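PDB 3GXH: putative phosphatase (DUF442) from Shewanella putrefaciens CN-32, which is a putative tyrosine-phosphatase-like enzyme that probably hydrolyses phosphate monoesters, though its natural substrate is not established. Local coordinates for residues Phe113-Leu116 / Tyr117-Gln121; Pro142-Gln145 / Ala146-Thr149. All coordinates share one frame; numbering follows the deposited sequence.

In the fold
Two helices packed side by side show how residues three and four apart on a helix line up along one face. Contact 1 lies on helix 108-120 and contact 2 on helix 142-154, and the centres of the two contacts are about 14 Å apart. They meet directly at two points: Phe113 CE1 lies 3.9 Å from Trp144 CZ3, and Leu116 CD2 lies 3.9 Å from Leu148 O. A cysteine and an arginine flank the turn from strand 100-103 into helix 108-120, recalling the phosphate-binding loop of the tyrosine phosphatases but one residue shorter than CX5R. Contact 1 belongs to the later turns of the helix behind this probable active site, while contact 2 borders the start of helix 108-120.

Contact 1. Residues Phe113-Leu116 / Tyr117-Gln121; sequences FAYL and YQLKQ
The ring of Tyr115 receives Leu119 obliquely at its phenolic end, where methyl CD2 of Leu119 lies 3.8 Å from Tyr115 OH and 4.0 Å from Tyr115 CZ. The second flat group, Tyr117, has Ala114 O at an edge, near the ring plane, while CG of Gln121 stands 3.6 Å above one face of the Tyr117 ring, displaced toward its rim. One turn apart and both with CG anti to the backbone N (chi1 168° and -176°), Tyr115 and Leu119 run side by side.

Beneath the side chains the regular i to i+4 bonding of an alpha helix continues. The bond from Gln118 N to Ala114 O, 2.9 Å long, is nearly straight at 171°, and the same carbonyl oxygen is approached by Gln118 CG at 3.4 Å. Two residues on, Lys120 N bonds to Leu116 O, with Lys120 CB resting 3.5 Å from that oxygen. The lysine chain bends at chi2 to reach Gln121, whose OE1 accepts a 2.7 Å bond from Lys120 NZ, the donor standing above the amide plane; Lys120 also makes a cation-pi contact with Phe89.

Around the helix, Leu116 and Leu119 face helix 142-154, Tyr117 packs on Phe88 and Met92 of helix 82-94, and Tyr115 reaches Met127 and Thr130 of helix 127-130. Gln118 NE2 bonds to Gln18 O, tying the helix to strand 16-19 at the border of the sheet.

Contact 2. Residues Pro142-Gln145 / Ala146-Thr149; sequences PKWQ and ALLT
Trp144 and Leu147 are brought together by different first torsions: the indole CG of Trp144 is anti to the carbonyl carbon (chi1 -77°), whereas CG of Leu147 is anti to the backbone N (chi1 177°). The two side chains lie alongside each other, pointing the same way, and methyl CD2 of Leu147 comes 4.1 Å from Trp144 CZ3 at an oblique angle to the ring. Leu148 approaches differently, its CD1 sitting at the indole edge, near the ring plane, 4.2 Å from Trp144 CE3. That methyl also lies against the backbone, 3.2 Å from Trp144 O, the oxygen to which Leu148 N donates a 3.0 Å bond, close to straight at 172°. Further along, Gln145 O takes a 2.9 Å bond from Thr149 N.

The indole N-H is used elsewhere: Trp144 NE1 bonds to Trp77 O, which helps to fix the ring's rotation, and the rings of Trp77 and Trp134 meet that of Trp144. Trp144 also packs on Arg109, at the start of the helix after the probable phosphate-binding loop. Trp144, Leu147 and Leu148 form the i, i+3, i+4 face of an amphipathic helix, here the C-terminal one of an alpha/beta, tyrosine-phosphatase-like fold, packed against helices 108-120 and 82-94.

Contact 1. Residues Phe113-Leu116 / Tyr117-Gln121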
# COMPACT_ATOMS: atom_id res chain seq x y z
N PHE A 113 4.86 -4.31 0.11
CA PHE A 113 4.08 -4.78 1.26
C PHE A 113 2.86 -5.58 0.78
O PHE A 113 2.50 -6.59 1.37
CB PHE A 113 3.64 -3.62 2.18
CG PHE A 113 4.67 -3.20 3.20
CD1 PHE A 113 6.03 -3.13 2.90
CD2 PHE A 113 4.26 -2.80 4.46
CE1 PHE A 113 6.95 -2.71 3.85
CE2 PHE A 113 5.20 -2.40 5.37
CZ PHE A 113 6.52 -2.34 5.08
N ALA A 114 2.24 -5.14 -0.32
CA ALA A 114 1.13 -5.91 -0.88
C ALA A 114 1.60 -7.29 -1.34
O ALA A 114 0.91 -8.30 -1.10
CB ALA A 114 0.46 -5.17 -2.05
N TYR A 115 2.74 -7.38 -1.98
CA TYR A 115 3.30 -8.67 -2.38
C TYR A 115 3.48 -9.57 -1.16
O TYR A 115 3.07 -10.74 -1.18
CB TYR A 115 4.63 -8.45 -3.07
CG TYR A 115 5.40 -9.72 -3.27
CD1 TYR A 115 4.96 -10.66 -4.19
CD2 TYR A 115 6.51 -10.03 -2.47
CE1 TYR A 115 5.63 -11.86 -4.35
CE2 TYR A 115 7.20 -11.23 -2.63
CZ TYR A 115 6.75 -12.13 -3.56
OH TYR A 115 7.45 -13.34 -3.72
N LEU A 116 4.07 -9.03 -0.08
CA LEU A 116 4.31 -9.87 1.07
C LEU A 116 3.01 -10.33 1.70
O LEU A 116 2.93 -11.48 2.21
CB LEU A 116 5.18 -9.14 2.09
CG LEU A 116 6.63 -9.01 1.63
CD1 LEU A 116 7.39 -8.13 2.62
CD2 LEU A 116 7.36 -10.37 1.46
N TYR A 117 1.99 -9.49 1.69
CA TYR A 117 0.71 -9.84 2.24
C TYR A 117 0.07 -10.95 1.45
O TYR A 117 -0.43 -11.94 2.02
CB TYR A 117 -0.22 -8.61 2.28
CG TYR A 117 -1.65 -8.94 2.58
CD1 TYR A 117 -2.05 -9.20 3.88
CD2 TYR A 117 -2.61 -9.02 1.54
CE1 TYR A 117 -3.38 -9.52 4.16
CE2 TYR A 117 -3.94 -9.35 1.83
CZ TYR A 117 -4.29 -9.57 3.13
OH TYR A 117 -5.61 -9.93 3.38
N GLN A 118 0.04 -10.81 0.15
CA GLN A 118 -0.56 -11.84 -0.68
C GLN A 118 0.19 -13.16 -0.53
O GLN A 118 -0.41 -14.25 -0.49
CB GLN A 118 -0.66 -11.41 -2.12
CG GLN A 118 -1.60 -10.21 -2.28
CD GLN A 118 -1.80 -9.75 -3.71
OE1 GLN A 118 -0.90 -9.84 -4.57
NE2 GLN A 118 -3.01 -9.22 -3.97
N LEU A 119 1.52 -13.05 -0.47
CA LEU A 119 2.36 -14.24 -0.30
C LEU A 119 2.02 -14.95 1.00
O LEU A 119 1.78 -16.17 1.02
CB LEU A 119 3.83 -13.82 -0.39
CG LEU A 119 4.83 -14.96 -0.34
CD1 LEU A 119 4.65 -15.85 -1.58
CD2 LEU A 119 6.24 -14.37 -0.27
N LYS A 120 1.90 -14.21 2.10
CA LYS A 120 1.64 -14.87 3.40
C LYS A 120 0.21 -15.39 3.53
O LYS A 120 -0.05 -16.36 4.28
CB LYS A 120 2.01 -13.94 4.54
CG LYS A 120 0.97 -12.94 4.83
CD LYS A 120 -0.05 -13.35 5.90
CE LYS A 120 -0.82 -12.11 6.31
NZ LYS A 120 -2.02 -12.44 7.13
N GLN A 121 -0.73 -14.79 2.81
CA GLN A 121 -2.11 -15.24 2.75
C GLN A 121 -2.25 -16.54 1.94
O GLN A 121 -3.34 -17.08 1.82
CB GLN A 121 -3.00 -14.16 2.14
CG GLN A 121 -3.20 -13.00 3.04
CD GLN A 121 -4.04 -13.38 4.21
OE1 GLN A 121 -3.53 -13.67 5.29
NE2 GLN A 121 -5.34 -13.45 3.99

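Contact 2. Residues Pro142-Gln145 / Ala146-Thr149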
# COMPACT_ATOMS: atom_id res chain seq x y z
N PRO A 142 19.49 -3.47 -1.48
CA PRO A 142 19.66 -4.73 -0.75
C PRO A 142 18.91 -4.79 0.56
O PRO A 142 18.60 -5.91 1.02
CB PRO A 142 21.19 -4.80 -0.48
CG PRO A 142 21.73 -3.46 -0.81
CD PRO A 142 20.78 -2.82 -1.79
N LYS A 143 18.63 -3.66 1.21
CA LYS A 143 17.88 -3.72 2.47
C LYS A 143 16.46 -4.20 2.19
O LYS A 143 15.87 -4.93 2.98
CB LYS A 143 17.83 -2.39 3.17
CG LYS A 143 19.20 -1.77 3.41
CD LYS A 143 19.61 -1.77 4.84
CE LYS A 143 20.76 -0.76 5.07
NZ LYS A 143 20.45 0.66 4.68
N TRP A 144 15.90 -3.73 1.08
CA TRP A 144 14.58 -4.20 0.62
C TRP A 144 14.62 -5.66 0.20
O TRP A 144 13.75 -6.43 0.54
CB TRP A 144 13.99 -3.28 -0.47
CG TRP A 144 13.45 -2.03 0.16
CD1 TRP A 144 14.11 -0.89 0.41
CD2 TRP A 144 12.11 -1.84 0.63
NE1 TRP A 144 13.28 -0.00 1.08
CE2 TRP A 144 12.04 -0.57 1.21
CE3 TRP A 144 10.98 -2.65 0.68
CZ2 TRP A 144 10.87 -0.06 1.77
CZ3 TRP A 144 9.81 -2.13 1.24
CH2 TRP A 144 9.78 -0.88 1.84
N GLN A 145 15.65 -6.07 -0.52
CA GLN A 145 15.78 -7.46 -0.90
C GLN A 145 15.79 -8.32 0.36
O GLN A 145 15.13 -9.39 0.44
CB GLN A 145 17.10 -7.66 -1.63
CG GLN A 145 17.06 -7.27 -3.08
CD GLN A 145 18.35 -7.63 -3.79
OE1 GLN A 145 19.40 -7.08 -3.49
NE2 GLN A 145 18.27 -8.57 -4.73
N ALA A 146 16.58 -7.90 1.35
CA ALA A 146 16.74 -8.67 2.57
C ALA A 146 15.44 -8.79 3.35
O ALA A 146 15.09 -9.85 3.88
CB ALA A 146 17.84 -8.04 3.50
N LEU A 147 14.69 -7.71 3.39
CA LEU A 147 13.37 -7.66 4.04
C LEU A 147 12.46 -8.67 3.37
O LEU A 147 11.81 -9.51 4.04
CB LEU A 147 12.74 -6.27 3.97
CG LEU A 147 11.34 -6.14 4.57
CD1 LEU A 147 11.40 -6.29 6.07
CD2 LEU A 147 10.69 -4.83 4.13
N LEU A 148 12.37 -8.60 2.06
CA LEU A 148 11.49 -9.49 1.33
C LEU A 148 11.85 -10.97 1.52
O LEU A 148 10.97 -11.81 1.73
CB LEU A 148 11.43 -9.15 -0.14
CG LEU A 148 10.39 -8.05 -0.53
CD1 LEU A 148 10.55 -6.77 0.32
CD2 LEU A 148 10.50 -7.78 -2.03
N THR A 149 13.13 -11.27 1.51
CA THR A 149 13.62 -12.66 1.68
C THR A 149 13.28 -13.13 3.08
O THR A 149 12.78 -14.25 3.27
CB THR A 149 15.13 -12.73 1.42
OG1 THR A 149 15.43 -12.41 0.05
CG2 THR A 149 15.70 -14.15 1.79